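Peptidase S9 prolyl oligopeptidase catalytic domain-containing protein (Pyrococcus horikoshii, PDB 4HXF) is an acylaminoacyl peptidase, probably acting as a serine protease of the prolyl oligopeptidase family, that assembles into a self-compartmentalizing hexamer. Local coordinates at residues A[492-497]-A[524-529]; A[498-503]-A[548-553]; A[541-546]-A[578-583]. All coordinates share one frame; numbering follows the deposited sequence.

Contact 1 of 3, residues A[492-497]-A[524-529]; sequences SYWLTS and KLSPLF. With Y3A (N-[(benzyloxy)carbonyl]glycyl-N-[(2S,3R)-4-chloro-3-hydroxy-1-phenylbutan-2-yl]glycinamide), chain B.
In the alpha/beta-hydrolase domain, the start of helix 494-500, which helps line the inhibitor pocket, is tied by Tyr493 and Trp494 to Ser526 and its neighbours in the loop leading into strand 538-543. Ser526 OG is the pivot: Trp494 N, at the opening of the helix, points almost straight at it (2.9 Å, 168° at the hydrogen). The same hydroxyl also bonds to Tyr522 O, so it is gripped twice and its rotation is fixed. Two residues before Trp494, Ser492 O accepts from the backbone N of Leu528 at 2.9 Å, with the donor tilted a little from the carbonyl plane.

The rings flank this polar seam. Tyr493, its CG anti to the backbone N (chi1 -173°), presents a face near its rim to the edge of Phe529; the pair is T-shaped, with centroids 5.0 Å apart and planes at 77°, and CE1 of Phe529 comes to 3.5 Å from CE1 of Tyr493. Leu528 CD2 meets CD2 of the same tyrosine more loosely, at 4.2 Å. Beyond the ring, Tyr493 OH bonds to Tyr493 OH of a second subunit. Trp494 turns the other way: NE1 makes a long, weak bond to Leu525 O (3.2 Å), an oxygen also held by Tyr470 OH. The benzo edge of the indole, at CZ3, lies 3.9 Å from CE2 of the inhibitor phenyl. Ser497 OG touches the same phenyl at CE1. The indole thus lies between the loop and the pocket for the phenylalanine-like group, consistent with an S1 site.

Behind the seam, Pro527 rests on helix 467-478, while Leu528 packs on Val560 of helix 552-563, a helix that also receives Ser492 OG through Gln553 O.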
loop_
_atom_site.group_PDB
_atom_site.type_symbol
_atom_site.label_atom_id
_atom_site.label_comp_id
_atom_site.label_asym_id
_atom_site.label_seq_id
_atom_site.Cartn_x
_atom_site.Cartn_y
_atom_site.Cartn_z
ATOM N N SER A 492 -24.382 35.562 19.366
ATOM C CA SER A 492 -24.091 36.984 19.483
ATOM C C SER A 492 -25.050 37.888 18.676
ATOM O O SER A 492 -25.165 39.050 19.079
ATOM C CB SER A 492 -22.633 37.409 19.183
ATOM O OG SER A 492 -22.266 37.173 17.848
ATOM N N TYR A 493 -25.628 37.378 17.593
ATOM C CA TYR A 493 -26.532 38.146 16.797
ATOM C C TYR A 493 -27.693 37.380 16.285
ATOM O O TYR A 493 -27.539 36.471 15.428
ATOM C CB TYR A 493 -25.760 38.822 15.621
ATOM C CG TYR A 493 -26.492 39.812 14.748
ATOM C CD1 TYR A 493 -27.703 40.440 15.194
ATOM C CD2 TYR A 493 -26.004 40.254 13.554
ATOM C CE1 TYR A 493 -28.369 41.364 14.438
ATOM C CE2 TYR A 493 -26.656 41.175 12.797
ATOM C CZ TYR A 493 -27.869 41.740 13.208
ATOM O OH TYR A 493 -28.473 42.691 12.489
ATOM N N TRP A 494 -28.906 37.686 16.798
ATOM C CA TRP A 494 -30.053 36.914 16.375
ATOM C C TRP A 494 -30.374 36.974 14.894
ATOM O O TRP A 494 -30.953 35.989 14.344
ATOM C CB TRP A 494 -31.301 37.267 17.206
ATOM C CG TRP A 494 -31.120 36.886 18.642
ATOM C CD1 TRP A 494 -30.988 37.725 19.729
ATOM C CD2 TRP A 494 -31.125 35.537 19.156
ATOM N NE1 TRP A 494 -30.887 36.957 20.887
ATOM C CE2 TRP A 494 -30.899 35.644 20.569
ATOM C CE3 TRP A 494 -31.210 34.299 18.580
ATOM C CZ2 TRP A 494 -30.877 34.538 21.415
ATOM C CZ3 TRP A 494 -31.190 33.191 19.426
ATOM C CH2 TRP A 494 -30.988 33.323 20.807
ATOM N N LEU A 495 -30.097 38.054 14.191
ATOM C CA LEU A 495 -30.553 38.119 12.829
ATOM C C LEU A 495 -29.828 37.093 11.974
ATOM O O LEU A 495 -30.436 36.420 11.127
ATOM C CB LEU A 495 -30.355 39.497 12.173
ATOM C CG LEU A 495 -31.043 39.678 10.836
ATOM C CD1 LEU A 495 -32.556 39.533 10.869
ATOM C CD2 LEU A 495 -30.786 41.016 10.190
ATOM N N THR A 496 -28.509 36.884 12.203
ATOM C CA THR A 496 -27.811 35.831 11.475
ATOM C C THR A 496 -28.201 34.431 11.905
ATOM O O THR A 496 -28.064 33.458 11.162
ATOM C CB THR A 496 -26.283 36.036 11.457
ATOM O OG1 THR A 496 -25.805 35.903 12.787
ATOM C CG2 THR A 496 -25.979 37.421 10.858
ATOM N N SER A 497 -28.614 34.255 13.186
ATOM C CA SER A 497 -29.183 32.993 13.566
ATOM C C SER A 497 -30.421 32.690 12.715
ATOM O O SER A 497 -30.584 31.610 12.149
ATOM C CB SER A 497 -29.523 33.033 15.070
ATOM O OG SER A 497 -30.252 31.824 15.468
ATOM N N LYS A 524 -31.719 44.617 19.647
ATOM C CA LYS A 524 -31.824 44.943 21.036
ATOM C C LYS A 524 -31.412 43.803 21.992
ATOM O O LYS A 524 -30.859 44.086 23.071
ATOM C CB LYS A 524 -33.268 45.398 21.456
ATOM C CG LYS A 524 -33.484 45.612 22.933
ATOM C CD LYS A 524 -34.954 45.948 23.363
ATOM C CE LYS A 524 -35.161 45.727 24.895
ATOM N NZ LYS A 524 -36.605 45.762 25.353
ATOM N N LEU A 525 -31.730 42.577 21.634
ATOM C CA LEU A 525 -31.396 41.476 22.478
ATOM C C LEU A 525 -30.143 40.677 22.043
ATOM O O LEU A 525 -29.935 39.535 22.466
ATOM C CB LEU A 525 -32.571 40.527 22.586
ATOM C CG LEU A 525 -33.821 41.278 23.035
ATOM C CD1 LEU A 525 -35.024 40.266 22.932
ATOM C CD2 LEU A 525 -33.651 41.936 24.421
ATOM N N SER A 526 -29.285 41.306 21.205
ATOM C CA SER A 526 -28.103 40.650 20.702
ATOM C C SER A 526 -26.839 41.202 21.347
ATOM O O SER A 526 -26.581 42.410 21.231
ATOM C CB SER A 526 -28.007 40.866 19.164
ATOM O OG SER A 526 -28.987 40.043 18.456
ATOM N N PRO A 527 -26.030 40.342 21.949
ATOM C CA PRO A 527 -24.746 40.789 22.588
ATOM C C PRO A 527 -23.807 41.605 21.664
ATOM O O PRO A 527 -23.160 42.502 22.186
ATOM C CB PRO A 527 -24.080 39.490 23.036
ATOM C CG PRO A 527 -25.265 38.562 23.254
ATOM C CD PRO A 527 -26.316 38.950 22.288
ATOM N N LEU A 528 -23.794 41.270 20.380
ATOM C CA LEU A 528 -22.892 41.933 19.447
ATOM C C LEU A 528 -22.954 43.438 19.559
ATOM O O LEU A 528 -21.912 44.126 19.541
ATOM C CB LEU A 528 -23.153 41.481 17.989
ATOM C CG LEU A 528 -22.094 41.939 16.986
ATOM C CD1 LEU A 528 -20.848 41.147 17.235
ATOM C CD2 LEU A 528 -22.610 41.639 15.531
ATOM N N PHE A 529 -24.144 43.974 19.704
ATOM C CA PHE A 529 -24.338 45.415 19.660
ATOM C C PHE A 529 -23.876 46.130 20.944
ATOM O O PHE A 529 -23.786 47.384 20.987
ATOM C CB PHE A 529 -25.772 45.732 19.376
ATOM C CG PHE A 529 -26.153 45.353 18.039
ATOM C CD1 PHE A 529 -26.548 44.095 17.735
ATOM C CD2 PHE A 529 -25.881 46.227 16.979
ATOM C CE1 PHE A 529 -26.784 43.705 16.456
ATOM C CE2 PHE A 529 -26.086 45.851 15.637
ATOM C CZ PHE A 529 -26.596 44.564 15.384
HETATM N N3 Y3A B . -33.059 22.777 20.482
HETATM C CA3 Y3A B . -32.901 24.240 20.596
HETATM C C3 Y3A B . -31.446 24.517 20.205
HETATM O O3 Y3A B . -30.704 23.807 19.557
HETATM C C4 Y3A B . -28.574 25.384 21.806
HETATM O O4 Y3A B . -29.093 25.776 23.024
HETATM C CA4 Y3A B . -29.410 26.027 20.713
HETATM N N4 Y3A B . -30.820 25.676 21.025
HETATM C CB4 Y3A B . -29.495 27.581 20.750
HETATM C CG4 Y3A B . -30.344 28.163 19.668
HETATM C CD1 Y3A B . -30.072 28.069 18.294
HETATM C CD2 Y3A B . -31.452 28.920 20.022
HETATM C CE1 Y3A B . -30.868 28.645 17.321
HETATM C CE2 Y3A B . -32.267 29.499 19.060
HETATM C CZ4 Y3A B . -31.995 29.339 17.737
HETATM C C15 Y3A B . -28.110 23.905 21.530
#

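Contact 2 of 3, residues A[498-503]-A[548-553]; sequences YAFSDI and RCPLDQ. With Y3A (N-[(benzyloxy)carbonyl]glycyl-N-[(2S,3R)-4-chloro-3-hydroxy-1-phenylbutan-2-yl]glycinamide), chain B.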
loop_
_atom_site.group_PDB
_atom_site.type_symbol
_atom_site.label_atom_id
_atom_site.label_comp_id
_atom_site.label_asym_id
_atom_site.label_seq_id
_atom_site.Cartn_x
_atom_site.Cartn_y
_atom_site.Cartn_z
ATOM N N TYR A 498 -31.350 33.637 12.644
ATOM C CA TYR A 498 -32.533 33.487 11.763
ATOM C C TYR A 498 -32.218 32.985 10.368
ATOM O O TYR A 498 -32.769 32.069 9.834
ATOM C CB TYR A 498 -33.357 34.787 11.743
ATOM C CG TYR A 498 -34.316 34.900 10.570
ATOM C CD1 TYR A 498 -35.412 34.029 10.409
ATOM C CD2 TYR A 498 -34.100 35.807 9.598
ATOM C CE1 TYR A 498 -36.211 34.130 9.348
ATOM C CE2 TYR A 498 -34.936 35.915 8.517
ATOM C CZ TYR A 498 -35.952 35.077 8.354
ATOM O OH TYR A 498 -36.752 35.194 7.240
ATOM N N ALA A 499 -31.274 33.750 9.709
ATOM C CA ALA A 499 -31.043 33.568 8.306
ATOM C C ALA A 499 -29.980 32.517 7.908
ATOM O O ALA A 499 -30.061 32.045 6.795
ATOM C CB ALA A 499 -30.689 34.937 7.635
ATOM N N PHE A 500 -29.068 32.204 8.805
ATOM C CA PHE A 500 -27.981 31.256 8.542
ATOM C C PHE A 500 -28.093 29.908 9.166
ATOM O O PHE A 500 -27.576 28.934 8.600
ATOM C CB PHE A 500 -26.693 31.980 8.955
ATOM C CG PHE A 500 -25.383 31.436 8.350
ATOM C CD1 PHE A 500 -25.284 30.995 7.052
ATOM C CD2 PHE A 500 -24.193 31.590 9.088
ATOM C CE1 PHE A 500 -24.047 30.606 6.549
ATOM C CE2 PHE A 500 -22.959 31.223 8.563
ATOM C CZ PHE A 500 -22.890 30.656 7.307
ATOM N N SER A 501 -28.692 29.787 10.350
ATOM C CA SER A 501 -28.719 28.510 11.043
ATOM C C SER A 501 -29.702 27.530 10.473
ATOM O O SER A 501 -30.581 27.856 9.714
ATOM C CB SER A 501 -28.984 28.663 12.499
ATOM O OG SER A 501 -30.342 29.002 12.736
ATOM N N ASP A 502 -29.510 26.285 10.844
ATOM C CA ASP A 502 -30.385 25.246 10.345
ATOM C C ASP A 502 -31.861 25.440 10.654
ATOM O O ASP A 502 -32.714 25.117 9.804
ATOM C CB ASP A 502 -29.867 23.889 10.768
ATOM C CG ASP A 502 -29.791 23.665 12.276
ATOM O OD1 ASP A 502 -30.051 24.515 13.076
ATOM O OD2 ASP A 502 -29.403 22.541 12.589
ATOM N N ILE A 503 -32.153 25.836 11.899
ATOM C CA ILE A 503 -33.537 25.969 12.345
ATOM C C ILE A 503 -34.029 27.397 12.419
ATOM O O ILE A 503 -35.175 27.670 12.800
ATOM C CB ILE A 503 -33.694 25.271 13.703
ATOM C CG1 ILE A 503 -32.987 25.975 14.822
ATOM C CG2 ILE A 503 -33.400 23.751 13.582
ATOM C CD1 ILE A 503 -33.274 25.462 16.265
ATOM N N ARG A 548 -26.291 24.579 13.970
ATOM C CA ARG A 548 -27.302 25.105 14.864
ATOM C C ARG A 548 -27.033 26.530 15.304
ATOM O O ARG A 548 -27.910 27.350 15.278
ATOM C CB ARG A 548 -27.405 24.210 16.103
ATOM C CG ARG A 548 -28.461 24.584 17.147
ATOM C CD ARG A 548 -29.930 24.720 16.624
ATOM N NE ARG A 548 -30.220 23.663 15.702
ATOM C CZ ARG A 548 -30.478 22.409 16.047
ATOM N NH1 ARG A 548 -30.543 21.445 15.111
ATOM N NH2 ARG A 548 -30.717 22.137 17.341
ATOM N N CYS A 549 -25.746 26.768 15.624
ATOM C CA CYS A 549 -25.193 28.079 15.887
ATOM C C CYS A 549 -23.931 28.148 15.022
ATOM O O CYS A 549 -22.824 27.746 15.458
ATOM C CB CYS A 549 -24.855 28.327 17.335
ATOM S SG CYS A 549 -26.324 28.245 18.433
ATOM N N PRO A 550 -24.094 28.698 13.835
ATOM C CA PRO A 550 -22.927 28.731 12.970
ATOM C C PRO A 550 -21.814 29.635 13.472
ATOM O O PRO A 550 -21.945 30.402 14.397
ATOM C CB PRO A 550 -23.481 29.211 11.617
ATOM C CG PRO A 550 -24.958 28.877 11.654
ATOM C CD PRO A 550 -25.345 29.058 13.084
ATOM N N LEU A 551 -20.659 29.413 12.825
ATOM C CA LEU A 551 -19.361 30.076 13.211
ATOM C C LEU A 551 -19.430 31.563 13.432
ATOM O O LEU A 551 -18.748 32.083 14.310
ATOM C CB LEU A 551 -18.312 29.688 12.214
ATOM C CG LEU A 551 -16.884 30.263 12.578
ATOM C CD1 LEU A 551 -16.306 29.737 13.913
ATOM C CD2 LEU A 551 -15.925 29.968 11.352
ATOM N N ASP A 552 -20.189 32.274 12.596
ATOM C CA ASP A 552 -20.333 33.711 12.660
ATOM C C ASP A 552 -20.693 34.156 14.082
ATOM O O ASP A 552 -20.258 35.194 14.576
ATOM C CB ASP A 552 -21.316 34.283 11.631
ATOM C CG ASP A 552 -22.730 33.851 11.885
ATOM O OD1 ASP A 552 -23.574 34.751 11.931
ATOM O OD2 ASP A 552 -22.967 32.607 12.018
ATOM N N GLN A 553 -21.464 33.326 14.755
ATOM C CA GLN A 553 -21.939 33.719 16.084
ATOM C C GLN A 553 -20.793 33.937 17.071
ATOM O O GLN A 553 -20.879 34.807 17.922
ATOM C CB GLN A 553 -22.897 32.695 16.693
ATOM C CG GLN A 553 -24.230 32.516 15.959
ATOM C CD GLN A 553 -24.999 33.842 15.863
ATOM O OE1 GLN A 553 -24.773 34.720 16.723
ATOM N NE2 GLN A 553 -25.865 34.023 14.821
HETATM N N3 Y3A B . -33.059 22.777 20.482
HETATM C CA3 Y3A B . -32.901 24.240 20.596
HETATM C C3 Y3A B . -31.446 24.517 20.205
HETATM O O3 Y3A B . -30.704 23.807 19.557
HETATM C C4 Y3A B . -28.574 25.384 21.806
HETATM O O4 Y3A B . -29.093 25.776 23.024
HETATM C CA4 Y3A B . -29.410 26.027 20.713
HETATM N N4 Y3A B . -30.820 25.676 21.025
HETATM C CB4 Y3A B . -29.495 27.581 20.750
HETATM C CG4 Y3A B . -30.344 28.163 19.668
HETATM C CD1 Y3A B . -30.072 28.069 18.294
HETATM C CD2 Y3A B . -31.452 28.920 20.022
HETATM C CE1 Y3A B . -30.868 28.645 17.321
HETATM C CE2 Y3A B . -32.267 29.499 19.060
HETATM C CZ4 Y3A B . -31.995 29.339 17.737
HETATM C C15 Y3A B . -28.110 23.905 21.530
#
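Asp502 and Arg548 form a side-on salt bridge beside the inhibitor, joining the turn just after helix 494-500 to the loop that follows strand 538-543, the loop in which alpha/beta hydrolases carry their acid residue. This is the tight part of the contact. Arg548 NE meets the syn lone pair of Asp502 OD1 at 2.8 Å, nearly straight at 170°, and NH1 takes OD2 at 3.0 Å. Carboxylate and guanidinium are close to coplanar, and bends at chi2 (55°) and chi3 (42°) curl the arginine back to make the grip. Ile503 CG2 lies over one guanidinium face, while its CD1 presses on Arg548 CD at 3.4 Å. Asp142 N also bonds to Asp502 OD2.

Away from the bridge the contact is mostly packing. The side chains of Phe500 and Pro550 pass in opposite directions, CD2 of the ring 3.5 Å from Pro550 CB, and the ring turns an edge to Asp552 OD2, whose other oxygen, OD1, bonds to Thr496 OG1. Earlier on the helix, Tyr498 and Ala499 meet a second subunit, and Leu551 is partly open to solvent. Arg548 too remains partly exposed, yet its second terminal nitrogen is used as well: NH2 donates to O3 of the inhibitor at 2.8 Å.

Contact 3 of 3, residues A[541-546]-A[578-583]; sequences IHSLED and HGHSIR. With Y3A (N-[(benzyloxy)carbonyl]glycyl-N-[(2S,3R)-4-chloro-3-hydroxy-1-phenylbutan-2-yl]glycinamide), chain B.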
loop_
_atom_site.group_PDB
_atom_site.type_symbol
_atom_site.label_atom_id
_atom_site.label_comp_id
_atom_site.label_asym_id
_atom_site.label_seq_id
_atom_site.Cartn_x
_atom_site.Cartn_y
_atom_site.Cartn_z
ATOM N N ILE A 541 -15.449 29.491 22.265
ATOM C CA ILE A 541 -15.175 28.182 21.702
ATOM C C ILE A 541 -16.223 27.949 20.663
ATOM O O ILE A 541 -17.438 28.146 20.932
ATOM C CB ILE A 541 -15.266 27.091 22.803
ATOM C CG1 ILE A 541 -14.157 27.260 23.816
ATOM C CG2 ILE A 541 -15.147 25.695 22.133
ATOM C CD1 ILE A 541 -14.127 26.381 25.064
ATOM N N HIS A 542 -15.811 27.443 19.501
ATOM C CA HIS A 542 -16.735 27.105 18.435
ATOM C C HIS A 542 -16.217 25.905 17.685
ATOM O O HIS A 542 -15.125 25.433 17.929
ATOM C CB HIS A 542 -16.944 28.250 17.469
ATOM C CG HIS A 542 -18.374 28.327 16.972
ATOM N ND1 HIS A 542 -19.338 29.108 17.614
ATOM C CD2 HIS A 542 -19.033 27.650 15.921
ATOM C CE1 HIS A 542 -20.504 28.946 16.953
ATOM N NE2 HIS A 542 -20.362 28.027 15.996
ATOM N N SER A 543 -17.106 25.234 16.922
ATOM C CA SER A 543 -16.701 24.127 16.114
ATOM C C SER A 543 -17.225 24.280 14.731
ATOM O O SER A 543 -18.300 24.854 14.509
ATOM C CB SER A 543 -17.255 22.847 16.720
ATOM O OG SER A 543 -18.645 22.898 16.903
ATOM N N LEU A 544 -16.489 23.779 13.774
ATOM C CA LEU A 544 -16.774 24.097 12.323
ATOM C C LEU A 544 -17.948 23.393 11.711
ATOM O O LEU A 544 -18.375 23.738 10.618
ATOM C CB LEU A 544 -15.581 23.887 11.422
ATOM C CG LEU A 544 -14.479 24.956 11.594
ATOM C CD1 LEU A 544 -13.270 24.671 10.629
ATOM C CD2 LEU A 544 -15.020 26.372 11.348
ATOM N N GLU A 545 -18.502 22.384 12.401
ATOM C CA GLU A 545 -19.642 21.660 11.838
ATOM C C GLU A 545 -20.904 21.969 12.627
ATOM O O GLU A 545 -21.908 21.229 12.536
ATOM C CB GLU A 545 -19.341 20.144 11.720
ATOM C CG GLU A 545 -18.141 19.828 10.862
ATOM C CD GLU A 545 -17.753 18.340 10.953
ATOM O OE1 GLU A 545 -17.387 17.813 12.011
ATOM O OE2 GLU A 545 -17.908 17.705 9.917
ATOM N N ASP A 546 -20.855 23.003 13.473
ATOM C CA ASP A 546 -22.044 23.435 14.213
ATOM C C ASP A 546 -22.953 24.287 13.287
ATOM O O ASP A 546 -22.590 25.421 12.891
ATOM C CB ASP A 546 -21.716 24.267 15.447
ATOM C CG ASP A 546 -22.970 24.612 16.248
ATOM O OD1 ASP A 546 -24.114 24.459 15.753
ATOM O OD2 ASP A 546 -22.830 24.907 17.466
ATOM N N HIS A 578 -22.868 20.881 17.029
ATOM C CA HIS A 578 -23.294 21.679 18.179
ATOM C C HIS A 578 -22.945 21.018 19.502
ATOM O O HIS A 578 -22.512 21.686 20.450
ATOM C CB HIS A 578 -24.800 21.896 18.017
ATOM C CG HIS A 578 -25.416 22.947 18.923
ATOM N ND1 HIS A 578 -24.979 24.284 18.991
ATOM C CD2 HIS A 578 -26.573 22.842 19.715
ATOM C CE1 HIS A 578 -25.762 24.957 19.848
ATOM N NE2 HIS A 578 -26.763 24.064 20.299
ATOM N N GLY A 579 -23.067 19.702 19.514
ATOM C CA GLY A 579 -22.821 18.911 20.724
ATOM C C GLY A 579 -21.394 18.386 20.886
ATOM O O GLY A 579 -21.200 17.441 21.646
ATOM N N HIS A 580 -20.413 18.966 20.192
ATOM C CA HIS A 580 -19.054 18.404 20.169
ATOM C C HIS A 580 -18.388 18.283 21.531
ATOM O O HIS A 580 -17.516 17.426 21.667
ATOM C CB HIS A 580 -18.174 19.219 19.247
ATOM C CG HIS A 580 -17.848 20.604 19.782
ATOM N ND1 HIS A 580 -16.587 20.951 20.226
ATOM C CD2 HIS A 580 -18.596 21.769 19.782
ATOM C CE1 HIS A 580 -16.564 22.253 20.580
ATOM N NE2 HIS A 580 -17.824 22.762 20.344
ATOM N N SER A 581 -18.866 19.036 22.537
ATOM C CA SER A 581 -18.199 19.028 23.854
ATOM C C SER A 581 -18.358 17.591 24.421
ATOM O O SER A 581 -17.502 17.107 25.176
ATOM C CB SER A 581 -18.799 20.090 24.763
ATOM O OG SER A 581 -20.203 19.817 24.918
ATOM N N ILE A 582 -19.475 16.968 24.034
ATOM C CA ILE A 582 -19.769 15.579 24.483
ATOM C C ILE A 582 -19.660 14.549 23.372
ATOM O O ILE A 582 -19.380 13.398 23.635
ATOM C CB ILE A 582 -21.125 15.476 25.289
ATOM C CG1 ILE A 582 -22.260 16.041 24.524
ATOM C CG2 ILE A 582 -21.041 16.210 26.670
ATOM C CD1 ILE A 582 -23.596 15.670 25.212
ATOM N N ARG A 583 -19.717 14.954 22.099
ATOM C CA ARG A 583 -19.697 13.971 20.978
ATOM C C ARG A 583 -18.528 14.028 20.039
ATOM O O ARG A 583 -18.431 13.199 19.143
ATOM C CB ARG A 583 -21.053 14.077 20.191
ATOM C CG ARG A 583 -22.286 13.640 21.011
ATOM C CD ARG A 583 -23.509 13.452 20.125
ATOM N NE ARG A 583 -24.097 14.737 19.753
ATOM C CZ ARG A 583 -24.863 15.506 20.556
ATOM N NH1 ARG A 583 -25.151 15.130 21.812
ATOM N NH2 ARG A 583 -25.352 16.675 20.112
HETATM N N3 Y3A B . -33.059 22.777 20.482
HETATM C CA3 Y3A B . -32.901 24.240 20.596
HETATM C C3 Y3A B . -31.446 24.517 20.205
HETATM O O3 Y3A B . -30.704 23.807 19.557
HETATM C C4 Y3A B . -28.574 25.384 21.806
HETATM O O4 Y3A B . -29.093 25.776 23.024
HETATM C CA4 Y3A B . -29.410 26.027 20.713
HETATM N N4 Y3A B . -30.820 25.676 21.025
HETATM C CB4 Y3A B . -29.495 27.581 20.750
HETATM C CG4 Y3A B . -30.344 28.163 19.668
HETATM C CD1 Y3A B . -30.072 28.069 18.294
HETATM C CD2 Y3A B . -31.452 28.920 20.022
HETATM C CE1 Y3A B . -30.868 28.645 17.321
HETATM C CE2 Y3A B . -32.267 29.499 19.060
HETATM C CZ4 Y3A B . -31.995 29.339 17.737
HETATM C C15 Y3A B . -28.110 23.905 21.530
#
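Asp546 and His578 each swing CG opposite the backbone N (chi1 -176° and -167°), and this brings carboxylate and imidazole together in what is probably the Ser-His-Asp triad of an alpha/beta hydrolase, with Ser466 on the nucleophile elbow as third member. ND1 of His578 donates to Asp546 OD2 at 2.7 Å and 165°. The oxygen lies in the ring plane and is met on its syn side, although the carboxylate itself is turned steeply against the imidazole. At the far edge of the ring, NE2 is joined covalently to C15 of the inhibitor (1.8 Å), the alkylated histidine expected of a chloromethyl ketone.

Asp546 is held from several directions: Asn489 ND2 also bonds to OD2, and Cys549 N to OD1. With an alanine here, His578 ND1 would probably lose its acceptor and the imidazole be freer to turn, while Asn489 ND2 and Cys549 N would each lose a partner.

A second histidine packs next door. His580 sits on the short helix 580-583, whose N-cap position is Gly579, and faces the end of strand 538-543. Ile541 CG2 reaches the ring edge, 4.0 Å from His580 CE1. Asn489 OD1 bonds to His580 NE2 and His588 NE2 to ND1, so both ring nitrogens have partners. Ser543, which begins the type I turn ending at Asp546, has its OG bonded to Gly576 O; its CB forms a CH-pi contact over the middle of the His580 ring, 3.6 Å from the centroid.

Overall arrangement
All three contacts belong to the alpha/beta-hydrolase domain and border the same inhibitor. Contacts 1 and 2 share helix 494-500, their centres about 11 Å apart, and touch directly: Thr496 OG1 reaches Asp552 OD1 at 2.7 Å. Contact 3 lies about 13 Å from contact 2 and about 20 Å from contact 1, centre to centre, at the end of strand 538-543, which leads through the loop holding Asp546 and Arg548 into helix 552-563. Along the chain contact 1 closes before contact 3 opens, whereas contact 2 alternates with both. Contact 2 touches both others and so lies between the phenyl pocket and the probable triad. Contacts 1 and 2 meet a second subunit most extensively, near a hexamer interface.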